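DUF5063 domain-containing protein (Bacteroides fragilis, PDB 3NRH) is of unknown function but folds into a predominantly alpha-helical bundle and is found as an assembly of two protein chains. Local coordinates at residues 8-13 and 55-60; 38-43 and 166-171; 124-129 and 140-145. All coordinates share one frame; numbering follows the deposited sequence.

Contact 1: 8-13 and 55-60; sequences IFDKNV and MLPKCE
P57 and D10 meet from opposite directions. The pyrrolidine ring brings CG and CD up to the carboxylate. D10 OD2 lies 3.4 Å from P57 CD, and P57 CG is 3.6 Å from D10 CG. This is van der Waals contact between a proline ring and a charged group. The same oxygen has a polar task. D10 is the N-cap of helix 11-28, and its OD2 accepts from the backbone N of N12 at 3.0 Å. The amide arrives from above the carboxylate plane, 56° out of it, and the N-H...O angle is 134°, so the cap bond is bent. CG stands anti to the backbone N (chi1 -170°), and this places OD2 within reach of N12 N. The cap and the proline contact therefore share one oxygen.

The apolar part involves V13, one residue after N12. V13 CG2 packs on P57 CD at 3.8 Å, with the two side chains at about a right angle. L56 reaches in with one methyl, CD2, which sits 3.7 Å from N12 O and also meets V13 CA. P57 and L56 thus flank the start of the helix with carbon atoms.

The third element is N12. Its amide oxygen OD1 lies 3.2 Å from M55 O. Both are acceptors, so this is a close approach without a bond. The selenomethionine side chain of M55 adds loose packing, its CE coming near N12 ND2.

The contact is at the surface. It sets the N-terminus of helix 11-28 against the loop that follows helix 35-54. Q146 of helix 135-169 holds the loop by side-chain hydrogen bonds to P57 O and C59 N. V13 also touches L142 of that helix and F130 of helix 112-131.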
loop_
_atom_site.group_PDB
_atom_site.type_symbol
_atom_site.label_atom_id
_atom_site.label_comp_id
_atom_site.label_asym_id
_atom_site.label_seq_id
_atom_site.Cartn_x
_atom_site.Cartn_y
_atom_site.Cartn_z
ATOM N N ILE A 8 4.049 19.944 -14.114
ATOM C CA ILE A 8 5.265 19.140 -14.131
ATOM C C ILE A 8 6.295 19.617 -13.111
ATOM O O ILE A 8 7.308 18.955 -12.884
ATOM C CB ILE A 8 5.910 19.132 -15.532
ATOM C CG1 ILE A 8 6.261 20.559 -15.956
ATOM C CG2 ILE A 8 4.962 18.485 -16.529
ATOM C CD1 ILE A 8 7.027 20.633 -17.256
ATOM N N PHE A 9 6.037 20.765 -12.493
ATOM C CA PHE A 9 6.944 21.303 -11.485
ATOM C C PHE A 9 6.352 21.090 -10.094
ATOM O O PHE A 9 6.980 21.409 -9.083
ATOM C CB PHE A 9 7.178 22.798 -11.720
ATOM C CG PHE A 9 7.781 23.115 -13.057
ATOM C CD1 PHE A 9 9.019 22.593 -13.418
ATOM C CD2 PHE A 9 7.110 23.936 -13.958
ATOM C CE1 PHE A 9 9.583 22.884 -14.662
ATOM C CE2 PHE A 9 7.663 24.233 -15.203
ATOM C CZ PHE A 9 8.903 23.704 -15.556
ATOM N N ASP A 10 5.139 20.550 -10.058
ATOM C CA ASP A 10 4.436 20.290 -8.806
ATOM C C ASP A 10 5.292 19.446 -7.860
ATOM O O ASP A 10 5.952 18.496 -8.282
ATOM C CB ASP A 10 3.121 19.569 -9.101
ATOM C CG ASP A 10 2.224 19.472 -7.890
ATOM O OD1 ASP A 10 1.634 20.499 -7.503
ATOM O OD2 ASP A 10 2.113 18.366 -7.326
ATOM N N LYS A 11 5.276 19.798 -6.578
ATOM C CA LYS A 11 6.055 19.083 -5.570
ATOM C C LYS A 11 5.674 17.603 -5.514
ATOM O O LYS A 11 6.523 16.741 -5.281
ATOM C CB LYS A 11 5.841 19.725 -4.195
ATOM C CG LYS A 11 4.429 19.573 -3.641
ATOM C CD LYS A 11 4.230 20.420 -2.386
ATOM C CE LYS A 11 2.961 20.034 -1.640
ATOM N NZ LYS A 11 1.746 20.123 -2.489
ATOM N N ASN A 12 4.394 17.318 -5.722
ATOM C CA ASN A 12 3.894 15.949 -5.694
ATOM C C ASN A 12 4.346 15.193 -6.937
ATOM O O ASN A 12 4.559 13.978 -6.899
ATOM C CB ASN A 12 2.366 15.956 -5.607
ATOM C CG ASN A 12 1.861 16.479 -4.274
ATOM O OD1 ASN A 12 0.852 17.179 -4.210
ATOM N ND2 ASN A 12 2.557 16.128 -3.200
ATOM N N VAL A 13 4.492 15.912 -8.044
ATOM C CA VAL A 13 4.940 15.282 -9.277
ATOM C C VAL A 13 6.388 14.820 -9.112
ATOM O O VAL A 13 6.737 13.693 -9.472
ATOM C CB VAL A 13 4.833 16.253 -10.469
ATOM C CG1 VAL A 13 5.495 15.647 -11.695
ATOM C CG2 VAL A 13 3.371 16.546 -10.760
HETATM N N MSE A 55 -1.457 11.125 -4.700
HETATM C CA MSE A 55 -1.264 12.525 -4.328
HETATM C C MSE A 55 -0.963 13.463 -5.486
HETATM O O MSE A 55 -0.761 14.665 -5.283
HETATM C CB MSE A 55 -0.150 12.629 -3.288
HETATM C CG MSE A 55 -0.510 11.960 -1.974
HETATM SE SE MSE A 55 0.932 12.026 -0.695
HETATM C CE MSE A 55 0.741 13.865 -0.117
ATOM N N LEU A 56 -0.937 12.921 -6.697
ATOM C CA LEU A 56 -0.659 13.724 -7.880
ATOM C C LEU A 56 -1.738 14.770 -8.109
ATOM O O LEU A 56 -2.892 14.576 -7.732
ATOM C CB LEU A 56 -0.555 12.827 -9.113
ATOM C CG LEU A 56 0.708 11.965 -9.191
ATOM C CD1 LEU A 56 0.632 11.033 -10.388
ATOM C CD2 LEU A 56 1.928 12.869 -9.292
ATOM N N PRO A 57 -1.367 15.910 -8.707
ATOM C CA PRO A 57 -2.349 16.964 -8.973
ATOM C C PRO A 57 -3.127 16.623 -10.240
ATOM O O PRO A 57 -2.731 15.738 -11.000
ATOM C CB PRO A 57 -1.479 18.204 -9.135
ATOM C CG PRO A 57 -0.255 17.657 -9.791
ATOM C CD PRO A 57 0.000 16.378 -9.003
ATOM N N LYS A 58 -4.235 17.320 -10.461
ATOM C CA LYS A 58 -5.061 17.088 -11.640
ATOM C C LYS A 58 -4.327 17.531 -12.902
ATOM O O LYS A 58 -3.852 18.662 -12.993
ATOM C CB LYS A 58 -6.383 17.849 -11.504
ATOM C CG LYS A 58 -7.270 17.331 -10.380
ATOM C CD LYS A 58 -8.407 18.291 -10.053
ATOM C CE LYS A 58 -7.889 19.554 -9.380
ATOM N NZ LYS A 58 -8.998 20.447 -8.943
ATOM N N CYS A 59 -4.235 16.626 -13.871
ATOM C CA CYS A 59 -3.553 16.915 -15.128
ATOM C C CYS A 59 -4.516 16.882 -16.311
ATOM O O CYS A 59 -5.458 16.093 -16.338
ATOM C CB CYS A 59 -2.429 15.902 -15.358
ATOM S SG CYS A 59 -1.194 15.865 -14.042
ATOM N N GLU A 60 -4.271 17.747 -17.288
ATOM C CA GLU A 60 -5.111 17.818 -18.477
ATOM C C GLU A 60 -4.283 17.544 -19.731
ATOM O O GLU A 60 -3.134 17.955 -19.824
ATOM C CB GLU A 60 -5.749 19.204 -18.591
ATOM C CG GLU A 60 -4.737 20.338 -18.710
ATOM C CD GLU A 60 -5.386 21.683 -18.975
ATOM O OE1 GLU A 60 -6.253 22.100 -18.176
ATOM O OE2 GLU A 60 -5.025 22.327 -19.984
#

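Contact 2: 38-43 and 166-171; sequences FVDTTL and DVKYSP
V167 begins the contact from helix 135-169. Its CG1 meets V39 CG2 at 4.1 Å. Two branched side chains touch here by single methyls. V167 also rests on K90.

K168 comes next and takes part in three of the four residue pairs. Its CB lies 3.8 Å from V39 CG1, so V39 uses one methyl for each of the two neighbours. Further out, K168 CD passes L43 CD1 at 3.9 Å. The chain is extended as far as CE, with CG anti to the backbone N (chi1 178°). It then bends at its last torsion (chi4 56°), which turns the ammonium toward D40. NZ donates to D40 OD1 at 2.7 Å in a salt bridge. It meets the oxygen on the syn side, 30° out of the carboxylate plane. The two side chains cross at about a right angle, and D40 OD1 also lies 3.1 Å from K168 CE.

This is helix-to-helix packing in the bundle: the last turn of helix 135-169 lies against an early part of helix 35-54. V39 and L43 are buried. V167 packs on V39, and the K168 chain packs on both. The D40-K168 ion pair lies on the more exposed side.

Y169 ends the helix. One face of its ring is covered by K168 CG, 3.8 Å above the plane and over the centre. The ring also meets F149 of the second subunit edge-to-face, and L43 packs on Y50 of that subunit. S170 is the first residue to leave helical geometry, although its N still bonds to D166 O at 3.0 Å.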
loop_
_atom_site.group_PDB
_atom_site.type_symbol
_atom_site.label_atom_id
_atom_site.label_comp_id
_atom_site.label_asym_id
_atom_site.label_seq_id
_atom_site.Cartn_x
_atom_site.Cartn_y
_atom_site.Cartn_z
ATOM N N PHE A 38 13.808 -9.558 -2.998
ATOM C CA PHE A 38 12.868 -9.047 -3.986
ATOM C C PHE A 38 11.502 -8.791 -3.356
ATOM O O PHE A 38 10.925 -7.712 -3.504
ATOM C CB PHE A 38 12.698 -10.043 -5.135
ATOM C CG PHE A 38 11.714 -9.594 -6.171
ATOM C CD1 PHE A 38 12.053 -8.602 -7.086
ATOM C CD2 PHE A 38 10.431 -10.125 -6.205
ATOM C CE1 PHE A 38 11.126 -8.144 -8.019
ATOM C CE2 PHE A 38 9.495 -9.673 -7.135
ATOM C CZ PHE A 38 9.844 -8.681 -8.042
ATOM N N VAL A 39 10.985 -9.796 -2.657
ATOM C CA VAL A 39 9.681 -9.680 -2.024
ATOM C C VAL A 39 9.638 -8.587 -0.960
ATOM O O VAL A 39 8.725 -7.761 -0.956
ATOM C CB VAL A 39 9.255 -11.027 -1.398
ATOM C CG1 VAL A 39 7.980 -10.849 -0.574
ATOM C CG2 VAL A 39 9.019 -12.048 -2.504
ATOM N N ASP A 40 10.620 -8.579 -0.064
ATOM C CA ASP A 40 10.662 -7.576 1.001
ATOM C C ASP A 40 10.689 -6.144 0.475
ATOM O O ASP A 40 9.990 -5.271 0.996
ATOM C CB ASP A 40 11.891 -7.778 1.898
ATOM C CG ASP A 40 11.810 -9.039 2.728
ATOM O OD1 ASP A 40 10.680 -9.478 3.027
ATOM O OD2 ASP A 40 12.874 -9.580 3.097
ATOM N N THR A 41 11.502 -5.904 -0.549
ATOM C CA THR A 41 11.628 -4.563 -1.109
ATOM C C THR A 41 10.413 -4.103 -1.904
ATOM O O THR A 41 10.018 -2.936 -1.823
ATOM C CB THR A 41 12.859 -4.454 -2.013
ATOM O OG1 THR A 41 14.020 -4.850 -1.277
ATOM C CG2 THR A 41 13.032 -3.017 -2.495
ATOM N N THR A 42 9.821 -5.016 -2.668
ATOM C CA THR A 42 8.655 -4.672 -3.466
ATOM C C THR A 42 7.492 -4.277 -2.561
ATOM O O THR A 42 6.686 -3.415 -2.917
ATOM C CB THR A 42 8.229 -5.843 -4.372
ATOM O OG1 THR A 42 9.342 -6.250 -5.185
ATOM C CG2 THR A 42 7.087 -5.414 -5.289
ATOM N N LEU A 43 7.411 -4.894 -1.385
ATOM C CA LEU A 43 6.338 -4.577 -0.446
ATOM C C LEU A 43 6.528 -3.203 0.193
ATOM O O LEU A 43 5.627 -2.690 0.853
ATOM C CB LEU A 43 6.230 -5.660 0.630
ATOM C CG LEU A 43 5.602 -6.957 0.109
ATOM C CD1 LEU A 43 5.727 -8.075 1.139
ATOM C CD2 LEU A 43 4.144 -6.689 -0.237
ATOM N N ASP A 166 1.053 -12.169 0.968
ATOM C CA ASP A 166 0.812 -13.579 1.271
ATOM C C ASP A 166 2.064 -14.428 1.046
ATOM O O ASP A 166 2.311 -15.383 1.778
ATOM C CB ASP A 166 -0.331 -14.138 0.418
ATOM C CG ASP A 166 -1.639 -13.415 0.649
ATOM O OD1 ASP A 166 -1.984 -13.163 1.821
ATOM O OD2 ASP A 166 -2.331 -13.108 -0.346
ATOM N N VAL A 167 2.846 -14.092 0.024
ATOM C CA VAL A 167 4.068 -14.839 -0.243
ATOM C C VAL A 167 5.014 -14.739 0.954
ATOM O O VAL A 167 5.622 -15.725 1.363
ATOM C CB VAL A 167 4.788 -14.307 -1.500
ATOM C CG1 VAL A 167 6.206 -14.871 -1.574
ATOM C CG2 VAL A 167 3.996 -14.685 -2.744
ATOM N N LYS A 168 5.118 -13.549 1.531
ATOM C CA LYS A 168 6.010 -13.341 2.664
ATOM C C LYS A 168 5.502 -13.835 4.020
ATOM O O LYS A 168 6.244 -14.476 4.761
ATOM C CB LYS A 168 6.367 -11.852 2.774
ATOM C CG LYS A 168 7.266 -11.497 3.955
ATOM C CD LYS A 168 7.627 -10.014 3.953
ATOM C CE LYS A 168 8.429 -9.628 5.194
ATOM N NZ LYS A 168 9.658 -10.452 5.350
ATOM N N TYR A 169 4.236 -13.563 4.329
ATOM C CA TYR A 169 3.671 -13.907 5.636
ATOM C C TYR A 169 2.758 -15.120 5.794
ATOM O O TYR A 169 2.673 -15.683 6.885
ATOM C CB TYR A 169 2.918 -12.692 6.184
ATOM C CG TYR A 169 3.760 -11.448 6.310
ATOM C CD1 TYR A 169 4.650 -11.285 7.373
ATOM C CD2 TYR A 169 3.683 -10.436 5.356
ATOM C CE1 TYR A 169 5.441 -10.141 7.478
ATOM C CE2 TYR A 169 4.469 -9.294 5.453
ATOM C CZ TYR A 169 5.345 -9.154 6.515
ATOM O OH TYR A 169 6.125 -8.026 6.606
ATOM N N SER A 170 2.059 -15.512 4.737
ATOM C CA SER A 170 1.128 -16.634 4.823
ATOM C C SER A 170 1.755 -17.930 5.322
ATOM O O SER A 170 2.891 -18.249 4.982
ATOM C CB SER A 170 0.473 -16.885 3.466
ATOM O OG SER A 170 -0.425 -17.978 3.538
ATOM N N PRO A 171 1.016 -18.694 6.147
ATOM C CA PRO A 171 1.546 -19.956 6.667
ATOM C C PRO A 171 1.850 -20.910 5.517
ATOM O O PRO A 171 1.002 -21.143 4.653
ATOM C CB PRO A 171 0.412 -20.470 7.550
ATOM C CG PRO A 171 -0.249 -19.210 8.019
ATOM C CD PRO A 171 -0.292 -18.389 6.751
#

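Contact 3: 124-129 and 140-145; sequences KDFIFV and DSLAIC
An antiparallel helical hairpin holds this contact: helix 112-131 turns back through a short connection into helix 135-169. The two short axes approach to 8.9 Å, with their directions 164° apart. F126 is the central side chain. Its CG stands anti to the backbone N (chi1 164°), and this sends the ring into the seam between the helices.

S141 sits at the edge of that ring, near its plane, with OG 3.6 Å from F126 CD1. L142 lies side by side with F126, both pointing the same way. F126 CE1 comes 3.5 Å from L142 CA, and L142 CD1 reaches F126 CZ at 3.7 Å. One turn further along, C145 approaches the ring obliquely. Its SG is 4.9 Å from the F126 ring centroid and 38° off the ring normal, a sulfur-aromatic contact. C145 CB also packs against F126 CB at 4.0 Å. V129 extends the seam from the other helix, its CG1 lying 3.7 Å from S141 OG.

All five of these residues are buried. F126 also meets the ring of F130, and C145 touches W153.

The serine hydroxyl is the polar side-chain group in the seam. It donates within its own helix, its proton shared between T137 O and M138 O, so its donor is used there. Toward F126 and V129 it offers only van der Waals contact. The two helices are therefore joined at this point by apolar packing and one sulfur-aromatic approach.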
loop_
_atom_site.group_PDB
_atom_site.type_symbol
_atom_site.label_atom_id
_atom_site.label_comp_id
_atom_site.label_asym_id
_atom_site.label_seq_id
_atom_site.Cartn_x
_atom_site.Cartn_y
_atom_site.Cartn_z
ATOM N N LYS A 124 7.290 3.079 -16.610
ATOM C CA LYS A 124 8.503 3.263 -17.410
ATOM C C LYS A 124 8.292 4.211 -18.592
ATOM O O LYS A 124 9.150 5.048 -18.887
ATOM C CB LYS A 124 9.006 1.911 -17.924
ATOM C CG LYS A 124 10.296 1.978 -18.746
ATOM C CD LYS A 124 11.482 2.455 -17.916
ATOM C CE LYS A 124 12.778 2.408 -18.724
ATOM N NZ LYS A 124 13.971 2.763 -17.893
ATOM N N ASP A 125 7.160 4.080 -19.277
ATOM C CA ASP A 125 6.883 4.954 -20.417
ATOM C C ASP A 125 6.837 6.405 -19.957
ATOM O O ASP A 125 7.328 7.306 -20.644
ATOM C CB ASP A 125 5.555 4.582 -21.088
ATOM C CG ASP A 125 5.674 3.365 -21.990
ATOM O OD1 ASP A 125 6.812 2.925 -22.261
ATOM O OD2 ASP A 125 4.626 2.854 -22.442
ATOM N N PHE A 126 6.255 6.619 -18.782
ATOM C CA PHE A 126 6.146 7.953 -18.217
ATOM C C PHE A 126 7.500 8.582 -17.847
ATOM O O PHE A 126 7.820 9.679 -18.303
ATOM C CB PHE A 126 5.253 7.924 -16.974
ATOM C CG PHE A 126 5.386 9.146 -16.113
ATOM C CD1 PHE A 126 5.055 10.404 -16.610
ATOM C CD2 PHE A 126 5.887 9.046 -14.820
ATOM C CE1 PHE A 126 5.226 11.548 -15.826
ATOM C CE2 PHE A 126 6.062 10.183 -14.029
ATOM C CZ PHE A 126 5.730 11.436 -14.536
ATOM N N ILE A 127 8.295 7.898 -17.028
ATOM C CA ILE A 127 9.571 8.477 -16.608
ATOM C C ILE A 127 10.591 8.644 -17.728
ATOM O O ILE A 127 11.428 9.550 -17.674
ATOM C CB ILE A 127 10.216 7.691 -15.446
ATOM C CG1 ILE A 127 10.509 6.252 -15.868
ATOM C CG2 ILE A 127 9.302 7.753 -14.223
ATOM C CD1 ILE A 127 11.268 5.458 -14.814
ATOM N N PHE A 128 10.525 7.785 -18.740
ATOM C CA PHE A 128 11.443 7.910 -19.868
ATOM C C PHE A 128 11.194 9.259 -20.542
ATOM O O PHE A 128 12.116 10.067 -20.723
ATOM C CB PHE A 128 11.221 6.784 -20.881
ATOM C CG PHE A 128 12.008 6.956 -22.155
ATOM C CD1 PHE A 128 13.389 7.132 -22.115
ATOM C CD2 PHE A 128 11.369 6.952 -23.392
ATOM C CE1 PHE A 128 14.124 7.303 -23.294
ATOM C CE2 PHE A 128 12.091 7.121 -24.573
ATOM C CZ PHE A 128 13.473 7.296 -24.521
ATOM N N VAL A 129 9.933 9.504 -20.888
ATOM C CA VAL A 129 9.538 10.743 -21.545
ATOM C C VAL A 129 9.805 11.957 -20.673
ATOM O O VAL A 129 10.266 12.987 -21.156
ATOM C CB VAL A 129 8.034 10.722 -21.906
ATOM C CG1 VAL A 129 7.608 12.073 -22.473
ATOM C CG2 VAL A 129 7.770 9.624 -22.911
ATOM N N ASP A 140 1.813 15.598 -20.998
ATOM C CA ASP A 140 0.911 14.580 -21.521
ATOM C C ASP A 140 1.230 13.180 -21.021
ATOM O O ASP A 140 0.316 12.404 -20.742
ATOM C CB ASP A 140 0.898 14.625 -23.051
ATOM C CG ASP A 140 0.075 15.789 -23.580
ATOM O OD1 ASP A 140 -0.304 16.654 -22.760
ATOM O OD2 ASP A 140 -0.192 15.842 -24.801
ATOM N N SER A 141 2.514 12.848 -20.893
ATOM C CA SER A 141 2.879 11.520 -20.398
ATOM C C SER A 141 2.399 11.383 -18.954
ATOM O O SER A 141 1.966 10.310 -18.531
ATOM C CB SER A 141 4.398 11.291 -20.487
ATOM O OG SER A 141 5.135 12.205 -19.685
ATOM N N LEU A 142 2.467 12.478 -18.201
ATOM C CA LEU A 142 2.013 12.476 -16.811
ATOM C C LEU A 142 0.500 12.266 -16.769
ATOM O O LEU A 142 -0.005 11.428 -16.020
ATOM C CB LEU A 142 2.354 13.803 -16.130
ATOM C CG LEU A 142 1.802 13.966 -14.714
ATOM C CD1 LEU A 142 2.425 12.915 -13.813
ATOM C CD2 LEU A 142 2.098 15.368 -14.189
ATOM N N ALA A 143 -0.221 13.034 -17.581
ATOM C CA ALA A 143 -1.677 12.925 -17.641
ATOM C C ALA A 143 -2.108 11.500 -17.985
ATOM O O ALA A 143 -3.032 10.963 -17.381
ATOM C CB ALA A 143 -2.237 13.908 -18.673
ATOM N N ILE A 144 -1.445 10.895 -18.964
ATOM C CA ILE A 144 -1.769 9.529 -19.368
ATOM C C ILE A 144 -1.517 8.545 -18.228
ATOM O O ILE A 144 -2.354 7.695 -17.932
ATOM C CB ILE A 144 -0.933 9.100 -20.590
ATOM C CG1 ILE A 144 -1.392 9.880 -21.823
ATOM C CG2 ILE A 144 -1.075 7.596 -20.830
ATOM C CD1 ILE A 144 -0.563 9.620 -23.055
ATOM N N CYS A 145 -0.357 8.664 -17.591
ATOM C CA CYS A 145 -0.011 7.785 -16.486
ATOM C C CYS A 145 -1.026 7.918 -15.353
ATOM O O CYS A 145 -1.463 6.919 -14.781
ATOM C CB CYS A 145 1.389 8.114 -15.977
ATOM S SG CYS A 145 2.007 6.962 -14.734
#

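Contacts 1 and 3 lie on the same side of the chain's centre, with their own centres 12 Å apart. They touch: V13 CG2 is 3.8 Å from L142 CD2. Contact 2 is on the opposite side, 31 Å from contact 1 and 28 Å from contact 3, centre to centre. Contacts 2 and 3 both use helix 135-169. Helix 35-54 joins contacts 1 and 2: it carries segment 38-43, and segment 55-60 follows it. Along the chain, contacts 1 and 2 alternate their segments, contact 1 closes before contact 3 opens, and contact 3 falls between the segments of contact 2. Contacts 1 and 3 pack one end of the bundle, contact 2 the other, where the second subunit reaches it.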